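Local coordinates for chitin elicitor-binding protein (Oryza sativa subsp. japonica, PDB 5JCD) that perceives chitin oligosaccharides from fungal cell walls through its LysM-containing ectodomain and helps relay the signal for plant defence responses, at residues A[18-23]-A[100-105]; A[155-160]-A[178-183]. One frame throughout, in Å; residues are numbered along the deposited sequence.

Contact 1: A[18-23]-A[100-105]. With NAG (2-acetamido-2-deoxy-beta-D-glucopyranose), chain E.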
loop_
_atom_site.group_PDB
_atom_site.type_symbol
_atom_site.label_atom_id
_atom_site.label_comp_id
_atom_site.label_asym_id
_atom_site.label_seq_id
_atom_site.Cartn_x
_atom_site.Cartn_y
_atom_site.Cartn_z
ATOM N N LEU A 18 0.257 -4.985 0.699
ATOM C CA LEU A 18 0.584 -6.113 1.558
ATOM C C LEU A 18 1.327 -5.508 2.754
ATOM O O LEU A 18 2.488 -5.097 2.649
ATOM C CB LEU A 18 1.434 -7.151 0.823
ATOM C CG LEU A 18 1.769 -8.388 1.650
ATOM C CD1 LEU A 18 0.490 -9.190 1.985
ATOM C CD2 LEU A 18 2.825 -9.275 0.989
ATOM N N TYR A 19 0.639 -5.402 3.882
ATOM C CA TYR A 19 1.184 -4.663 5.025
ATOM C C TYR A 19 2.007 -5.549 5.933
ATOM O O TYR A 19 1.559 -6.623 6.327
ATOM C CB TYR A 19 0.044 -4.015 5.825
ATOM C CG TYR A 19 0.488 -3.152 6.984
ATOM C CD1 TYR A 19 1.246 -2.004 6.764
ATOM C CD2 TYR A 19 0.102 -3.445 8.291
ATOM C CE1 TYR A 19 1.633 -1.184 7.801
ATOM C CE2 TYR A 19 0.491 -2.625 9.343
ATOM C CZ TYR A 19 1.259 -1.498 9.083
ATOM O OH TYR A 19 1.668 -0.672 10.091
ATOM N N THR A 20 3.215 -5.087 6.268
ATOM C CA THR A 20 4.053 -5.777 7.241
ATOM C C THR A 20 3.835 -5.097 8.565
ATOM O O THR A 20 4.162 -3.917 8.723
ATOM C CB THR A 20 5.551 -5.723 6.887
ATOM O OG1 THR A 20 5.775 -6.366 5.623
ATOM C CG2 THR A 20 6.377 -6.425 7.974
ATOM N N SER A 21 3.247 -5.823 9.506
ATOM C CA SER A 21 2.889 -5.224 10.799
ATOM C C SER A 21 4.129 -5.014 11.687
ATOM O O SER A 21 4.782 -5.981 12.070
ATOM C CB SER A 21 1.870 -6.110 11.513
ATOM O OG SER A 21 1.459 -5.539 12.737
ATOM N N PRO A 22 4.445 -3.750 12.028
ATOM C CA PRO A 22 5.637 -3.492 12.837
ATOM C C PRO A 22 5.547 -4.199 14.190
ATOM O O PRO A 22 6.563 -4.676 14.698
ATOM C CB PRO A 22 5.627 -1.972 13.014
ATOM C CG PRO A 22 4.783 -1.443 11.858
ATOM C CD PRO A 22 3.725 -2.508 11.685
ATOM N N ASN A 23 4.343 -4.324 14.734
ATOM C CA ASN A 23 4.174 -4.970 16.033
ATOM C C ASN A 23 3.098 -6.023 16.006
ATOM O O ASN A 23 2.406 -6.179 15.004
ATOM C CB ASN A 23 3.814 -3.947 17.102
ATOM C CG ASN A 23 4.883 -2.911 17.279
ATOM O OD1 ASN A 23 6.061 -3.188 17.043
ATOM N ND2 ASN A 23 4.490 -1.703 17.694
ATOM N N VAL A 100 5.876 3.287 10.138
ATOM C CA VAL A 100 4.450 2.961 10.232
ATOM C C VAL A 100 3.866 2.377 8.924
ATOM O O VAL A 100 3.106 1.410 8.947
ATOM C CB VAL A 100 3.628 4.170 10.687
ATOM C CG1 VAL A 100 2.192 3.748 10.998
ATOM C CG2 VAL A 100 4.270 4.779 11.917
ATOM N N PHE A 101 4.248 2.953 7.790
ATOM C CA PHE A 101 3.668 2.570 6.514
ATOM C C PHE A 101 4.646 1.898 5.545
ATOM O O PHE A 101 4.525 2.034 4.308
ATOM C CB PHE A 101 2.972 3.773 5.893
ATOM C CG PHE A 101 1.871 4.304 6.748
ATOM C CD1 PHE A 101 0.661 3.635 6.829
ATOM C CD2 PHE A 101 2.060 5.446 7.522
ATOM C CE1 PHE A 101 -0.356 4.097 7.636
ATOM C CE2 PHE A 101 1.047 5.927 8.340
ATOM C CZ PHE A 101 -0.166 5.255 8.397
ATOM N N ASN A 102 5.626 1.192 6.116
ATOM C CA ASN A 102 6.450 0.281 5.345
ATOM C C ASN A 102 7.229 0.993 4.243
ATOM O O ASN A 102 7.688 0.358 3.301
ATOM C CB ASN A 102 5.555 -0.795 4.671
ATOM C CG ASN A 102 4.910 -1.766 5.652
ATOM O OD1 ASN A 102 4.159 -2.650 5.238
ATOM N ND2 ASN A 102 5.212 -1.633 6.934
ATOM N N ALA A 103 7.379 2.306 4.360
ATOM C CA ALA A 103 7.918 3.119 3.265
ATOM C C ALA A 103 7.152 2.936 1.943
ATOM O O ALA A 103 7.725 3.119 0.866
ATOM C CB ALA A 103 9.422 2.854 3.061
ATOM N N PHE A 104 5.859 2.609 2.018
ATOM C CA PHE A 104 5.030 2.601 0.809
ATOM C C PHE A 104 4.896 4.003 0.247
ATOM O O PHE A 104 4.585 4.177 -0.925
ATOM C CB PHE A 104 3.633 1.997 1.044
ATOM C CG PHE A 104 3.616 0.505 1.036
ATOM C CD1 PHE A 104 4.066 -0.196 -0.077
ATOM C CD2 PHE A 104 3.131 -0.203 2.124
ATOM C CE1 PHE A 104 4.059 -1.592 -0.101
ATOM C CE2 PHE A 104 3.127 -1.595 2.113
ATOM C CZ PHE A 104 3.586 -2.289 0.995
ATOM N N VAL A 105 5.092 5.003 1.101
ATOM C CA VAL A 105 5.189 6.386 0.648
ATOM C C VAL A 105 6.485 7.014 1.156
ATOM O O VAL A 105 7.039 6.568 2.164
ATOM C CB VAL A 105 4.023 7.230 1.165
ATOM C CG1 VAL A 105 2.699 6.621 0.717
ATOM C CG2 VAL A 105 4.074 7.336 2.691
HETATM C C1 NAG E . 9.836 -8.614 14.647
HETATM C C2 NAG E . 11.326 -8.714 14.315
HETATM C C3 NAG E . 12.221 -8.057 15.355
HETATM C C4 NAG E . 11.723 -6.663 15.739
HETATM C C5 NAG E . 10.231 -6.693 16.034
HETATM C C6 NAG E . 9.728 -5.267 16.191
HETATM C C7 NAG E . 11.767 -10.647 12.928
HETATM C C8 NAG E . 11.957 -12.129 12.904
HETATM N N2 NAG E . 11.686 -10.108 14.134
HETATM O O3 NAG E . 13.477 -7.912 14.742
HETATM O O4 NAG E . 12.432 -6.139 16.858
HETATM O O5 NAG E . 9.486 -7.298 14.988
HETATM O O6 NAG E . 8.396 -5.279 16.644
HETATM O O7 NAG E . 11.691 -9.990 11.889
HETATM O O HOH W 1 5.596 -4.379 3.703
#
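Asn102 meets Thr20 where the loop between the two helices of LysM 1 reaches the end of strand 12-20 in the central sheet. A type I' turn from Phe101 to Phe104 puts Asn102 in a left-handed backbone conformation, with its side chain directed at the strand. Asn102 CB lies 3.6 Å from Phe104 CD2, against the ring of its own loop. Its CG then carries the amide beside the Thr20 backbone, and both ends bond there. Asn102 OD1 accepts from Thr20 N at 2.8 Å on an in-plane lone pair, in a nearly straight bond (174°). Asn102 ND2 donates a hydrogen bond to Thr20 O at 3.1 Å. The amide thus pairs with both backbone polar groups of one strand residue, much as a neighbouring strand would. OD1 has a second donor, a water at 2.7 Å, which also hydrogen-bonds to Thr20 OG1. With an alanine in its place, Thr20 N and O would probably lose these mates, and the water the acceptor at OD1.

Tyr19 crosses the Asn102 side chain at about a right angle, with ring and amide planes 14° apart. CG lies anti to the backbone N (chi1 -176°), which sends the ring along the loop and brings Tyr19 OH to Val100 O, where it donates a 2.8 Å bond in the carbonyl plane. The Tyr19 ring also makes an edge-to-face contact with Phe34. Pro22 is part of the chitin-binding site, and its CG approaches Val100 O loosely. Pro22 O accepts from O6 of an N-acetylglucosamine, probably the N-glycan at Asn61, at 2.7 Å. At the other end of the contact, Phe104 turns its ring edge to Leu18, and Phe104 CZ lies 3.4 Å from Leu18 O, in the ring plane.

Contact 2: A[155-160]-A[178-183]. With NAG (2-acetamido-2-deoxy-beta-D-glucopyranose), chain D.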
loop_
_atom_site.group_PDB
_atom_site.type_symbol
_atom_site.label_atom_id
_atom_site.label_comp_id
_atom_site.label_asym_id
_atom_site.label_seq_id
_atom_site.Cartn_x
_atom_site.Cartn_y
_atom_site.Cartn_z
ATOM N N GLU A 155 14.684 -12.133 -2.341
ATOM C CA GLU A 155 13.656 -12.365 -3.345
ATOM C C GLU A 155 14.063 -11.971 -4.776
ATOM O O GLU A 155 14.927 -11.119 -4.995
ATOM C CB GLU A 155 12.343 -11.680 -2.939
ATOM C CG GLU A 155 11.665 -12.366 -1.743
ATOM C CD GLU A 155 10.382 -11.690 -1.232
ATOM O OE1 GLU A 155 10.004 -10.590 -1.701
ATOM O OE2 GLU A 155 9.751 -12.274 -0.323
ATOM N N ASN A 156 13.433 -12.620 -5.747
ATOM C CA ASN A 156 13.642 -12.307 -7.150
ATOM C C ASN A 156 12.301 -12.055 -7.865
ATOM O O ASN A 156 11.244 -12.446 -7.378
ATOM C CB ASN A 156 14.456 -13.407 -7.843
ATOM C CG ASN A 156 13.830 -14.787 -7.706
ATOM O OD1 ASN A 156 12.824 -15.086 -8.358
ATOM N ND2 ASN A 156 14.452 -15.647 -6.885
ATOM N N THR A 157 12.348 -11.405 -9.015
ATOM C CA THR A 157 11.130 -11.010 -9.707
ATOM C C THR A 157 10.384 -12.216 -10.262
ATOM O O THR A 157 9.165 -12.182 -10.431
ATOM C CB THR A 157 11.448 -10.019 -10.853
ATOM O OG1 THR A 157 12.516 -10.545 -11.647
ATOM C CG2 THR A 157 11.912 -8.691 -10.290
ATOM N N SER A 158 11.124 -13.286 -10.532
ATOM C CA SER A 158 10.535 -14.509 -11.035
ATOM C C SER A 158 9.607 -15.114 -10.005
ATOM O O SER A 158 8.435 -15.365 -10.283
ATOM C CB SER A 158 11.614 -15.521 -11.426
ATOM O OG SER A 158 11.023 -16.663 -12.027
ATOM N N ALA A 159 10.128 -15.346 -8.809
ATOM C CA ALA A 159 9.323 -15.972 -7.767
ATOM C C ALA A 159 8.191 -15.060 -7.299
ATOM O O ALA A 159 7.120 -15.535 -6.942
ATOM C CB ALA A 159 10.177 -16.384 -6.615
ATOM N N ILE A 160 8.432 -13.751 -7.298
ATOM C CA ILE A 160 7.398 -12.816 -6.892
ATOM C C ILE A 160 6.250 -12.838 -7.905
ATOM O O ILE A 160 5.096 -12.938 -7.532
ATOM C CB ILE A 160 7.964 -11.386 -6.732
ATOM C CG1 ILE A 160 8.883 -11.295 -5.498
ATOM C CG2 ILE A 160 6.844 -10.371 -6.625
ATOM C CD1 ILE A 160 9.726 -10.024 -5.469
ATOM N N ASP A 178 14.688 -2.505 -15.503
ATOM C CA ASP A 178 15.588 -2.858 -16.595
ATOM C C ASP A 178 16.351 -4.117 -16.241
ATOM O O ASP A 178 16.528 -5.002 -17.078
ATOM C CB ASP A 178 16.575 -1.727 -16.859
ATOM C CG ASP A 178 15.895 -0.477 -17.348
ATOM O OD1 ASP A 178 14.892 -0.594 -18.095
ATOM O OD2 ASP A 178 16.358 0.622 -16.973
ATOM N N ASP A 179 16.833 -4.178 -15.004
ATOM C CA ASP A 179 17.635 -5.312 -14.568
ATOM C C ASP A 179 17.102 -5.937 -13.272
ATOM O O ASP A 179 17.271 -5.375 -12.184
ATOM C CB ASP A 179 19.099 -4.875 -14.415
ATOM C CG ASP A 179 20.043 -6.041 -14.134
ATOM O OD1 ASP A 179 19.627 -7.211 -14.252
ATOM O OD2 ASP A 179 21.224 -5.779 -13.822
ATOM N N PRO A 180 16.469 -7.109 -13.392
ATOM C CA PRO A 180 15.914 -7.906 -12.290
ATOM C C PRO A 180 16.938 -8.136 -11.193
ATOM O O PRO A 180 16.564 -8.119 -10.019
ATOM C CB PRO A 180 15.566 -9.245 -12.962
ATOM C CG PRO A 180 15.290 -8.869 -14.393
ATOM C CD PRO A 180 16.236 -7.741 -14.704
ATOM N N THR A 181 18.197 -8.371 -11.564
ATOM C CA THR A 181 19.229 -8.713 -10.577
ATOM C C THR A 181 19.498 -7.567 -9.627
ATOM O O THR A 181 20.077 -7.751 -8.565
ATOM C CB THR A 181 20.558 -9.159 -11.236
ATOM O OG1 THR A 181 21.141 -8.057 -11.943
ATOM C CG2 THR A 181 20.305 -10.321 -12.196
ATOM N N LYS A 182 19.071 -6.377 -10.015
ATOM C CA LYS A 182 19.293 -5.178 -9.210
ATOM C C LYS A 182 18.176 -4.956 -8.199
ATOM O O LYS A 182 18.137 -3.920 -7.546
ATOM C CB LYS A 182 19.395 -3.949 -10.113
ATOM C CG LYS A 182 20.499 -4.018 -11.158
ATOM C CD LYS A 182 21.896 -3.967 -10.567
ATOM C CE LYS A 182 22.926 -3.788 -11.679
ATOM N NZ LYS A 182 22.280 -3.567 -13.021
ATOM N N LEU A 183 17.252 -5.913 -8.096
ATOM C CA LEU A 183 16.103 -5.794 -7.188
ATOM C C LEU A 183 16.589 -5.527 -5.761
ATOM O O LEU A 183 17.389 -6.273 -5.229
ATOM C CB LEU A 183 15.269 -7.085 -7.206
ATOM C CG LEU A 183 13.823 -7.004 -6.723
ATOM C CD1 LEU A 183 13.009 -6.228 -7.721
ATOM C CD2 LEU A 183 13.198 -8.369 -6.479
HETATM C C1 NAG D . 13.919 -17.001 -6.826
HETATM C C2 NAG D . 14.952 -18.007 -7.347
HETATM C C3 NAG D . 14.448 -19.439 -7.181
HETATM C C4 NAG D . 14.218 -19.674 -5.693
HETATM C C5 NAG D . 13.156 -18.684 -5.226
HETATM C C6 NAG D . 12.773 -18.867 -3.749
HETATM C C7 NAG D . 16.414 -16.995 -8.946
HETATM C C8 NAG D . 16.621 -16.543 -10.363
HETATM N N2 NAG D . 15.319 -17.712 -8.715
HETATM O O3 NAG D . 15.360 -20.366 -7.738
HETATM O O4 NAG D . 13.816 -20.999 -5.411
HETATM O O5 NAG D . 13.582 -17.352 -5.483
HETATM O O6 NAG D . 13.825 -18.556 -2.849
HETATM O O7 NAG D . 17.220 -16.703 -8.052
HETATM O O HOH W 2 15.079 -10.229 -9.283
#
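Thr157, in the first turn of helix 157-163, faces Pro180, which opens a short 3-10 segment in LysM 2. Their CA atoms are 6.3 Å apart. A water joins the backbones: it accepts from Thr157 N at 3.0 Å and donates to Pro180 O at 2.7 Å. Asn156 is the N-cap, and its OD1 accepts from Ala159 N. Asn156 ND2 carries an N-acetylglucosamine, linked covalently to C1 at 1.5 Å.

Leu183 has the largest share of the contact. Leu183 CD1 packs on Thr157 CG2 at 3.7 Å. Leu183 CD2 meets Ile160 CD1 tip to tip at 4.0 Å and also lies 3.6 Å from Glu155 O. CG sits anti to the backbone N (chi1 -160°), which helps turn both methyls to the helix start. Thr157 OG1 touches Pro180 CB at 3.6 Å, but its hydrogen bond goes to Glu168.

Leu183 and Ser158 both belong to the chitin-binding site. No direct hydrogen bond joins the two segments, so the loop is held to the helix start by methyl packing and one bridging water.

Both segments of contact 1 precede contact 2 in the sequence. Their centres lie 21 Å apart, and their nearest atoms about 8 Å apart, so they do not meet directly. Contact 1 ties strand 12-20 to LysM 1, while contact 2 lies within LysM 2. The parallel pairing of strand 12-20 with strand 145-150 connects them. Leu18 packs on Tyr149 of that strand, and Tyr149 OH in turn bonds to Glu155 of contact 2. Both contacts hold chitin-binding residues, and the side chain of Thr20 is about 9 Å from that of Met185, another such residue. Each borders an N-acetylglucosamine: the one at contact 2 is linked to Asn156, and the one at contact 1 is probably the glycan of Asn61.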